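Local structure of light Chain (Clostridium botulinum, 6BVD) at residues A[117-122]-A[299-304]; A[129-134]-A[306-311]; A[154-159]-A[190-195]. The protein is the zinc endopeptidase chain of the mosaic botulinum neurotoxin HA and probably cleaves a SNARE protein of nerve terminals, as its relatives do. All blocks are in the same frame, centred on the assembly; numbering follows the deposited sequence.

In the fold
Contacts 1 and 2 form one continuous patch, their centres about 10 Å apart, in which the 117-122 loop and strand 129-130 meet the C-terminal part of helix 280-301 and strand 306-307. Leu120 O lies 2.8 Å from Thr131 N, a probable hydrogen bond, and Tyr119, Val304 and Phe130 pack together between the two. Contact 3 belongs to the central mixed sheet, its centre about 21 Å from each of the others; Pro118 and Ile117 of contact 1 touch Asn154, whereas contact 2 stays about 6 Å away at the nearest atoms. Contact 3 lies near the zinc site: the Val195 side chain, packed on helix 222-237, is about 10 Å from the zinc ion.

Contact 1: A[117-122]-A[299-304]; sequences IPYLGN and SRLNKV
Tyr119 reaches across to the C-terminal part of helix 280-301 and sets its phenol among Arg300, Leu301 and Val304. Its CG lies anti to the backbone N (chi1 -174°), which puts the ring beside the carbonyl carbon, with its hydroxyl end at Val304 and Arg300. Tyr119 OH is 3.5 Å from Val304 CG2, while Tyr119 CE2 meets Arg300 CD at 3.6 Å. Leu301 CD1 adds a looser contact at the ring edge, 4.2 Å from Tyr119 CE1. Arg300 leaves the helix extended, then bends at chi3 (-81°), which brings the guanidinium to Asn122; its plane stands 80° from that of the phenol. Arg300 NH2 makes a short but poorly aligned, weak hydrogen bond to Asn122 O (2.7 Å), and Asn122 CA lies over one guanidinium face. A water in the ring plane, 2.8 Å from Tyr119 OH, also accepts a weak bond from Arg300 NH1, linking the two side chains. Tyr320 of helix 313-323 meets the Tyr119 ring, and Phe130 touches Leu301 and Val304. The arrangement is buried loop-to-helix packing in the clostridial neurotoxin zinc protease fold, joining the loop after helix 104-115, with its inverse gamma turn centred on Leu120, to the C-terminal part of helix 280-301.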
loop_
_atom_site.group_PDB
_atom_site.type_symbol
_atom_site.label_atom_id
_atom_site.label_comp_id
_atom_site.label_asym_id
_atom_site.label_seq_id
_atom_site.Cartn_x
_atom_site.Cartn_y
_atom_site.Cartn_z
ATOM N N ILE A 117 -22.809 13.041 -8.995
ATOM C CA ILE A 117 -23.301 14.122 -8.138
ATOM C C ILE A 117 -24.859 14.243 -8.144
ATOM O O ILE A 117 -25.525 13.984 -9.144
ATOM C CB ILE A 117 -22.681 15.435 -8.565
ATOM C CG1 ILE A 117 -23.227 15.828 -9.926
ATOM C CG2 ILE A 117 -21.110 15.345 -8.591
ATOM C CD1 ILE A 117 -22.978 17.304 -10.249
ATOM N N PRO A 118 -25.462 14.635 -7.021
ATOM C CA PRO A 118 -26.930 14.797 -7.020
ATOM C C PRO A 118 -27.460 15.851 -8.011
ATOM O O PRO A 118 -26.739 16.800 -8.310
ATOM C CB PRO A 118 -27.229 15.241 -5.592
ATOM C CG PRO A 118 -26.111 14.722 -4.809
ATOM C CD PRO A 118 -24.894 14.812 -5.677
ATOM N N TYR A 119 -28.664 15.665 -8.544
ATOM C CA TYR A 119 -29.303 16.689 -9.370
ATOM C C TYR A 119 -29.559 17.914 -8.499
ATOM O O TYR A 119 -29.924 17.757 -7.338
ATOM C CB TYR A 119 -30.619 16.194 -9.979
ATOM C CG TYR A 119 -31.250 17.181 -10.959
ATOM C CD1 TYR A 119 -30.853 17.207 -12.283
ATOM C CD2 TYR A 119 -32.162 18.157 -10.527
ATOM C CE1 TYR A 119 -31.397 18.112 -13.183
ATOM C CE2 TYR A 119 -32.683 19.080 -11.423
ATOM C CZ TYR A 119 -32.300 19.051 -12.750
ATOM O OH TYR A 119 -32.837 19.944 -13.656
ATOM N N LEU A 120 -29.361 19.107 -9.068
ATOM C CA LEU A 120 -29.604 20.379 -8.338
ATOM C C LEU A 120 -31.107 20.723 -8.352
ATOM O O LEU A 120 -31.578 21.654 -9.027
ATOM C CB LEU A 120 -28.744 21.525 -8.930
ATOM C CG LEU A 120 -27.218 21.317 -8.819
ATOM C CD1 LEU A 120 -26.400 22.499 -9.462
ATOM C CD2 LEU A 120 -26.721 21.045 -7.392
ATOM N N GLY A 121 -31.894 19.913 -7.647
ATOM C CA GLY A 121 -33.318 20.175 -7.576
ATOM C C GLY A 121 -34.017 18.919 -7.120
ATOM O O GLY A 121 -33.389 17.843 -7.085
ATOM N N ASN A 122 -35.282 19.058 -6.746
ATOM C CA ASN A 122 -36.063 17.897 -6.335
ATOM C C ASN A 122 -37.555 18.139 -6.560
ATOM O O ASN A 122 -37.939 19.126 -7.209
ATOM C CB ASN A 122 -35.758 17.543 -4.879
ATOM C CG ASN A 122 -36.054 18.700 -3.907
ATOM O OD1 ASN A 122 -37.195 19.070 -3.708
ATOM N ND2 ASN A 122 -35.016 19.223 -3.264
ATOM N N SER A 299 -37.154 15.947 -18.791
ATOM C CA SER A 299 -38.138 16.993 -19.057
ATOM C C SER A 299 -37.830 18.291 -18.303
ATOM O O SER A 299 -37.975 19.394 -18.832
ATOM C CB SER A 299 -39.535 16.475 -18.695
ATOM O OG SER A 299 -40.533 17.379 -19.097
ATOM N N ARG A 300 -37.437 18.140 -17.050
ATOM C CA ARG A 300 -37.116 19.258 -16.183
ATOM C C ARG A 300 -35.800 19.932 -16.624
ATOM O O ARG A 300 -35.661 21.152 -16.547
ATOM C CB ARG A 300 -37.053 18.770 -14.733
ATOM C CG ARG A 300 -36.566 19.788 -13.756
ATOM C CD ARG A 300 -36.120 19.145 -12.478
ATOM N NE ARG A 300 -37.250 18.853 -11.611
ATOM C CZ ARG A 300 -37.569 19.539 -10.521
ATOM N NH1 ARG A 300 -36.860 20.596 -10.136
ATOM N NH2 ARG A 300 -38.618 19.154 -9.816
ATOM N N LEU A 301 -34.854 19.138 -17.115
ATOM C CA LEU A 301 -33.573 19.656 -17.581
ATOM C C LEU A 301 -33.767 20.534 -18.827
ATOM O O LEU A 301 -32.972 21.453 -19.083
ATOM C CB LEU A 301 -32.592 18.486 -17.878
ATOM C CG LEU A 301 -31.147 18.807 -18.238
ATOM C CD1 LEU A 301 -30.473 19.528 -17.037
ATOM C CD2 LEU A 301 -30.381 17.509 -18.570
ATOM N N ASN A 302 -34.810 20.263 -19.606
ATOM C CA ASN A 302 -35.108 21.101 -20.790
ATOM C C ASN A 302 -35.612 22.504 -20.402
ATOM O O ASN A 302 -35.601 23.435 -21.224
ATOM C CB ASN A 302 -36.142 20.428 -21.684
ATOM C CG ASN A 302 -35.551 19.264 -22.480
ATOM O OD1 ASN A 302 -34.457 19.376 -23.009
ATOM N ND2 ASN A 302 -36.280 18.150 -22.559
ATOM N N LYS A 303 -36.013 22.647 -19.146
ATOM C CA LYS A 303 -36.576 23.905 -18.669
ATOM C C LYS A 303 -35.588 24.798 -17.904
ATOM O O LYS A 303 -35.892 25.958 -17.640
ATOM C CB LYS A 303 -37.792 23.615 -17.773
ATOM C CG LYS A 303 -38.929 22.861 -18.471
ATOM C CD LYS A 303 -40.102 22.644 -17.522
ATOM C CE LYS A 303 -41.321 22.082 -18.241
ATOM N NZ LYS A 303 -41.071 20.737 -18.868
ATOM N N VAL A 304 -34.427 24.276 -17.543
ATOM C CA VAL A 304 -33.529 25.014 -16.668
ATOM C C VAL A 304 -32.910 26.237 -17.371
ATOM O O VAL A 304 -32.335 26.104 -18.450
ATOM C CB VAL A 304 -32.419 24.109 -16.120
ATOM C CG1 VAL A 304 -31.320 24.940 -15.448
ATOM C CG2 VAL A 304 -33.001 23.068 -15.153
HETATM O O HOH W 1 -34.522 21.685 -12.310
#

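Contact 2: A[129-134]-A[306-311]; sequences QFTTNN and TATALI
Thr132 and Thr308 lie side by side, pointing opposite ways, and meet through their hydroxyls, Thr132 OG1 lying 2.6 Å from Thr308 OG1 in a hydrogen bond that either could donate. With chi1 near +60° in both (66° in Thr132, 60° in Thr308), OG1 of each lies between the backbone N and the carbonyl carbon and faces the other hydroxyl. Ala309 CB, next in the chain after Thr308, lies 3.5 Å from Thr132 OG1. Asn133 stands roughly square to Thr308, its OD1 3.7 Å from Thr308 CG2.

The extended side chain of Gln129 also crosses Thr308 nearly perpendicularly. Closer to the backbone, Gln129 CG rests on Thr306 CG2 at 3.7 Å, the two side chains running obliquely on one face of the little sheet. Phe130 and Ala307 occupy the other face, with Phe130 CB 3.9 Å from Ala307 CB and Ile311 CD1 beside the same Phe130 CB. The Phe130 ring turns from the strand pair to pack on Ile313, Phe316 and Lys317 of helix 313-323.

Two backbone bonds fix the register. Phe130 N gives a fairly straight bond to Thr306 O (2.8 Å), and Phe130 O receives Thr308 N at 3.0 Å. One residue thus bonds to two that flank its partner Ala307, the usual parallel pattern. Past the strands, the pairing of the two segments is extended by the Thr132-Thr308 hydroxyl bond. The arrangement is a minimal two-stranded parallel sheet, strands 129-130 and 306-307, which ties together parts of the protease chain far apart in sequence.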
loop_
_atom_site.group_PDB
_atom_site.type_symbol
_atom_site.label_atom_id
_atom_site.label_comp_id
_atom_site.label_asym_id
_atom_site.label_seq_id
_atom_site.Cartn_x
_atom_site.Cartn_y
_atom_site.Cartn_z
ATOM N N GLN A 129 -35.008 26.002 -12.491
ATOM C CA GLN A 129 -33.887 26.439 -11.682
ATOM C C GLN A 129 -33.005 25.285 -11.261
ATOM O O GLN A 129 -33.518 24.224 -10.882
ATOM C CB GLN A 129 -34.423 27.158 -10.453
ATOM C CG GLN A 129 -33.468 28.085 -9.776
ATOM C CD GLN A 129 -34.118 28.809 -8.617
ATOM O OE1 GLN A 129 -34.929 28.237 -7.891
ATOM N NE2 GLN A 129 -33.750 30.072 -8.426
ATOM N N PHE A 130 -31.693 25.468 -11.390
ATOM C CA PHE A 130 -30.720 24.636 -10.678
ATOM C C PHE A 130 -30.654 25.152 -9.244
ATOM O O PHE A 130 -30.190 26.279 -9.001
ATOM C CB PHE A 130 -29.322 24.685 -11.318
ATOM C CG PHE A 130 -29.126 23.710 -12.465
ATOM C CD1 PHE A 130 -29.887 22.544 -12.560
ATOM C CD2 PHE A 130 -28.202 23.990 -13.465
ATOM C CE1 PHE A 130 -29.708 21.665 -13.655
ATOM C CE2 PHE A 130 -28.009 23.126 -14.541
ATOM C CZ PHE A 130 -28.759 21.952 -14.633
ATOM N N THR A 131 -31.146 24.354 -8.297
ATOM C CA THR A 131 -31.220 24.761 -6.901
ATOM C C THR A 131 -30.080 24.185 -6.035
ATOM O O THR A 131 -29.943 22.961 -5.853
ATOM C CB THR A 131 -32.584 24.375 -6.322
ATOM O OG1 THR A 131 -33.589 25.063 -7.066
ATOM C CG2 THR A 131 -32.683 24.755 -4.876
ATOM N N THR A 132 -29.270 25.090 -5.496
ATOM C CA THR A 132 -28.098 24.726 -4.730
ATOM C C THR A 132 -28.279 25.000 -3.239
ATOM O O THR A 132 -27.510 24.534 -2.435
ATOM C CB THR A 132 -26.849 25.505 -5.190
ATOM O OG1 THR A 132 -27.034 26.892 -4.896
ATOM C CG2 THR A 132 -26.618 25.320 -6.664
ATOM N N ASN A 133 -29.291 25.754 -2.848
ATOM C CA ASN A 133 -29.258 26.293 -1.497
ATOM C C ASN A 133 -30.143 25.545 -0.514
ATOM O O ASN A 133 -31.034 26.133 0.119
ATOM C CB ASN A 133 -29.653 27.778 -1.510
ATOM C CG ASN A 133 -30.995 28.013 -2.159
ATOM O OD1 ASN A 133 -31.478 27.203 -2.953
ATOM N ND2 ASN A 133 -31.624 29.125 -1.809
ATOM N N ASN A 134 -29.965 24.227 -0.429
ATOM C CA ASN A 134 -30.587 23.490 0.654
ATOM C C ASN A 134 -29.742 22.249 1.032
ATOM O O ASN A 134 -28.767 21.894 0.327
ATOM C CB ASN A 134 -32.026 23.115 0.299
ATOM C CG ASN A 134 -32.124 22.147 -0.862
ATOM O OD1 ASN A 134 -31.677 21.006 -0.756
ATOM N ND2 ASN A 134 -32.779 22.566 -1.950
ATOM N N THR A 306 -31.804 29.040 -15.074
ATOM C CA THR A 306 -31.164 29.837 -14.034
ATOM C C THR A 306 -30.664 28.976 -12.879
ATOM O O THR A 306 -31.008 27.786 -12.775
ATOM C CB THR A 306 -32.144 30.936 -13.512
ATOM O OG1 THR A 306 -31.422 31.928 -12.782
ATOM C CG2 THR A 306 -33.230 30.348 -12.649
ATOM N N ALA A 307 -29.865 29.563 -11.990
ATOM C CA ALA A 307 -29.324 28.809 -10.864
ATOM C C ALA A 307 -29.369 29.674 -9.631
ATOM O O ALA A 307 -29.415 30.885 -9.761
ATOM C CB ALA A 307 -27.911 28.358 -11.141
ATOM N N THR A 308 -29.360 29.067 -8.440
ATOM C CA THR A 308 -29.362 29.844 -7.199
ATOM C C THR A 308 -27.954 30.230 -6.768
ATOM O O THR A 308 -27.768 30.804 -5.702
ATOM C CB THR A 308 -30.020 29.089 -6.031
ATOM O OG1 THR A 308 -29.309 27.861 -5.775
ATOM C CG2 THR A 308 -31.469 28.818 -6.331
ATOM N N ALA A 309 -26.962 29.921 -7.589
ATOM C CA ALA A 309 -25.600 30.305 -7.268
ATOM C C ALA A 309 -24.862 30.627 -8.536
ATOM O O ALA A 309 -25.322 30.305 -9.638
ATOM C CB ALA A 309 -24.879 29.200 -6.499
ATOM N N LEU A 310 -23.700 31.237 -8.382
ATOM C CA LEU A 310 -22.844 31.501 -9.523
ATOM C C LEU A 310 -22.154 30.204 -9.956
ATOM O O LEU A 310 -20.992 29.970 -9.631
ATOM C CB LEU A 310 -21.811 32.574 -9.181
ATOM C CG LEU A 310 -22.428 33.875 -8.654
ATOM C CD1 LEU A 310 -21.396 34.737 -7.925
ATOM C CD2 LEU A 310 -23.061 34.639 -9.810
ATOM N N ILE A 311 -22.888 29.360 -10.678
ATOM C CA ILE A 311 -22.329 28.138 -11.231
ATOM C C ILE A 311 -22.482 28.217 -12.720
ATOM O O ILE A 311 -23.298 28.982 -13.218
ATOM C CB ILE A 311 -23.053 26.869 -10.720
ATOM C CG1 ILE A 311 -24.533 26.911 -11.121
ATOM C CG2 ILE A 311 -22.899 26.756 -9.241
ATOM C CD1 ILE A 311 -25.344 25.652 -10.758
#

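Contact 3: A[154-159]-A[190-195]; sequences NLIIWG and GSIMTV
Leu155 carries CG anti to its main-chain nitrogen (chi1 171°), and chi2 of 62° swings CD1 across to Val195, where CD1 and Val195 CG2 meet at 3.8 Å. The two side chains share one face of a parallel strand pair, 155-158 beside 193-195, within the mixed sheet of the clostridial zinc protease fold. Met193 and Ile157 point to this face too. Leu155 CD1 packs on Met193 CB, and Ile157 CG1 lies 4.3 Å from Val195 CB. Helix 222-237, which carries the zinc ligands His228 and His232, covers this face: Leu230 touches Leu155, and Val233 touches Met193 and Val195.

Ile156 and Thr194 point to the reverse face. Thr194 CG2 reaches the indole obliquely, 3.8 Å from Trp158 CD1, and Tyr52 and Phe36 approach the indole edge-to-face.

Four fairly straight backbone bonds join the pair. Asn154 O accepts Met193 N, and the side-chain ND2 of Asn154 is hydrogen-bonded to Ile113 O. Further along, Ile156 binds both ways: its N donates to Met193 O and its O accepts from Val195 N, each at 3.1 Å. The last bond runs nearly in line with its carbonyl: Trp158 N lies 2.8 Å from Val195 O, at a C=O...N angle of 173°.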
loop_
_atom_site.group_PDB
_atom_site.type_symbol
_atom_site.label_atom_id
_atom_site.label_comp_id
_atom_site.label_asym_id
_atom_site.label_seq_id
_atom_site.Cartn_x
_atom_site.Cartn_y
_atom_site.Cartn_z
ATOM N N ASN A 154 -20.821 14.504 -2.133
ATOM C CA ASN A 154 -21.741 13.383 -2.353
ATOM C C ASN A 154 -21.958 12.535 -1.094
ATOM O O ASN A 154 -22.994 11.883 -0.946
ATOM C CB ASN A 154 -21.202 12.463 -3.507
ATOM C CG ASN A 154 -21.155 13.171 -4.868
ATOM O OD1 ASN A 154 -21.782 14.242 -5.086
ATOM N ND2 ASN A 154 -20.430 12.560 -5.819
ATOM N N LEU A 155 -20.985 12.507 -0.201
ATOM C CA LEU A 155 -21.004 11.530 0.884
ATOM C C LEU A 155 -20.242 12.004 2.123
ATOM O O LEU A 155 -19.143 12.524 2.027
ATOM C CB LEU A 155 -20.386 10.178 0.396
ATOM C CG LEU A 155 -20.138 9.132 1.488
ATOM C CD1 LEU A 155 -21.399 8.665 2.198
ATOM C CD2 LEU A 155 -19.389 7.885 0.839
ATOM N N ILE A 156 -20.842 11.803 3.289
ATOM C CA ILE A 156 -20.190 12.061 4.554
ATOM C C ILE A 156 -20.249 10.794 5.391
ATOM O O ILE A 156 -21.340 10.269 5.669
ATOM C CB ILE A 156 -20.876 13.220 5.309
ATOM C CG1 ILE A 156 -20.852 14.487 4.436
ATOM C CG2 ILE A 156 -20.219 13.409 6.677
ATOM C CD1 ILE A 156 -21.654 15.633 5.021
ATOM N N ILE A 157 -19.080 10.321 5.804
ATOM C CA ILE A 157 -18.945 9.099 6.599
ATOM C C ILE A 157 -18.643 9.454 8.022
ATOM O O ILE A 157 -17.733 10.221 8.260
ATOM C CB ILE A 157 -17.802 8.167 6.083
ATOM C CG1 ILE A 157 -18.002 7.809 4.591
ATOM C CG2 ILE A 157 -17.735 6.882 6.995
ATOM C CD1 ILE A 157 -16.751 7.034 3.927
ATOM N N TRP A 158 -19.441 8.930 8.953
ATOM C CA TRP A 158 -19.230 9.041 10.398
ATOM C C TRP A 158 -18.813 7.699 11.017
ATOM O O TRP A 158 -19.057 6.643 10.440
ATOM C CB TRP A 158 -20.517 9.455 11.117
ATOM C CG TRP A 158 -21.119 10.726 10.708
ATOM C CD1 TRP A 158 -21.779 10.987 9.557
ATOM C CD2 TRP A 158 -21.204 11.917 11.510
ATOM N NE1 TRP A 158 -22.236 12.293 9.568
ATOM C CE2 TRP A 158 -21.895 12.873 10.755
ATOM C CE3 TRP A 158 -20.748 12.251 12.777
ATOM C CZ2 TRP A 158 -22.177 14.167 11.247
ATOM C CZ3 TRP A 158 -20.986 13.543 13.256
ATOM C CH2 TRP A 158 -21.678 14.483 12.477
ATOM N N GLY A 159 -18.291 7.758 12.236
ATOM C CA GLY A 159 -18.105 6.575 13.072
ATOM C C GLY A 159 -19.444 6.006 13.499
ATOM O O GLY A 159 -20.473 6.540 13.136
ATOM N N GLY A 190 -31.264 12.073 -6.413
ATOM C CA GLY A 190 -30.138 11.759 -5.564
ATOM C C GLY A 190 -30.002 12.815 -4.484
ATOM O O GLY A 190 -30.679 13.847 -4.514
ATOM N N SER A 191 -29.150 12.572 -3.503
ATOM C CA SER A 191 -28.882 13.607 -2.484
ATOM C C SER A 191 -27.556 13.290 -1.876
ATOM O O SER A 191 -27.004 12.198 -2.141
ATOM C CB SER A 191 -29.974 13.641 -1.393
ATOM O OG SER A 191 -29.855 12.534 -0.515
ATOM N N ILE A 192 -27.031 14.213 -1.069
ATOM C CA ILE A 192 -25.923 13.902 -0.200
ATOM C C ILE A 192 -26.258 12.634 0.573
ATOM O O ILE A 192 -27.379 12.493 1.069
ATOM C CB ILE A 192 -25.638 15.044 0.778
ATOM C CG1 ILE A 192 -25.048 16.255 0.035
ATOM C CG2 ILE A 192 -24.572 14.640 1.746
ATOM C CD1 ILE A 192 -25.099 17.559 0.921
ATOM N N MET A 193 -25.293 11.708 0.682
ATOM C CA MET A 193 -25.537 10.467 1.414
ATOM C C MET A 193 -24.760 10.493 2.706
ATOM O O MET A 193 -23.840 11.277 2.860
ATOM C CB MET A 193 -25.195 9.228 0.541
ATOM C CG MET A 193 -26.070 9.165 -0.740
ATOM S SD MET A 193 -27.892 9.009 -0.424
ATOM C CE MET A 193 -28.008 7.336 0.286
ATOM N N THR A 194 -25.226 9.708 3.672
ATOM C CA THR A 194 -24.605 9.533 4.975
ATOM C C THR A 194 -24.272 8.051 5.172
ATOM O O THR A 194 -25.151 7.191 4.921
ATOM C CB THR A 194 -25.549 9.951 6.136
ATOM O OG1 THR A 194 -26.156 11.215 5.850
ATOM C CG2 THR A 194 -24.814 10.024 7.463
ATOM N N VAL A 195 -23.066 7.754 5.668
ATOM C CA VAL A 195 -22.752 6.395 6.167
ATOM C C VAL A 195 -22.263 6.406 7.624
ATOM O O VAL A 195 -21.478 7.239 8.004
ATOM C CB VAL A 195 -21.681 5.697 5.298
ATOM C CG1 VAL A 195 -21.200 4.395 5.969
ATOM C CG2 VAL A 195 -22.246 5.413 3.916
#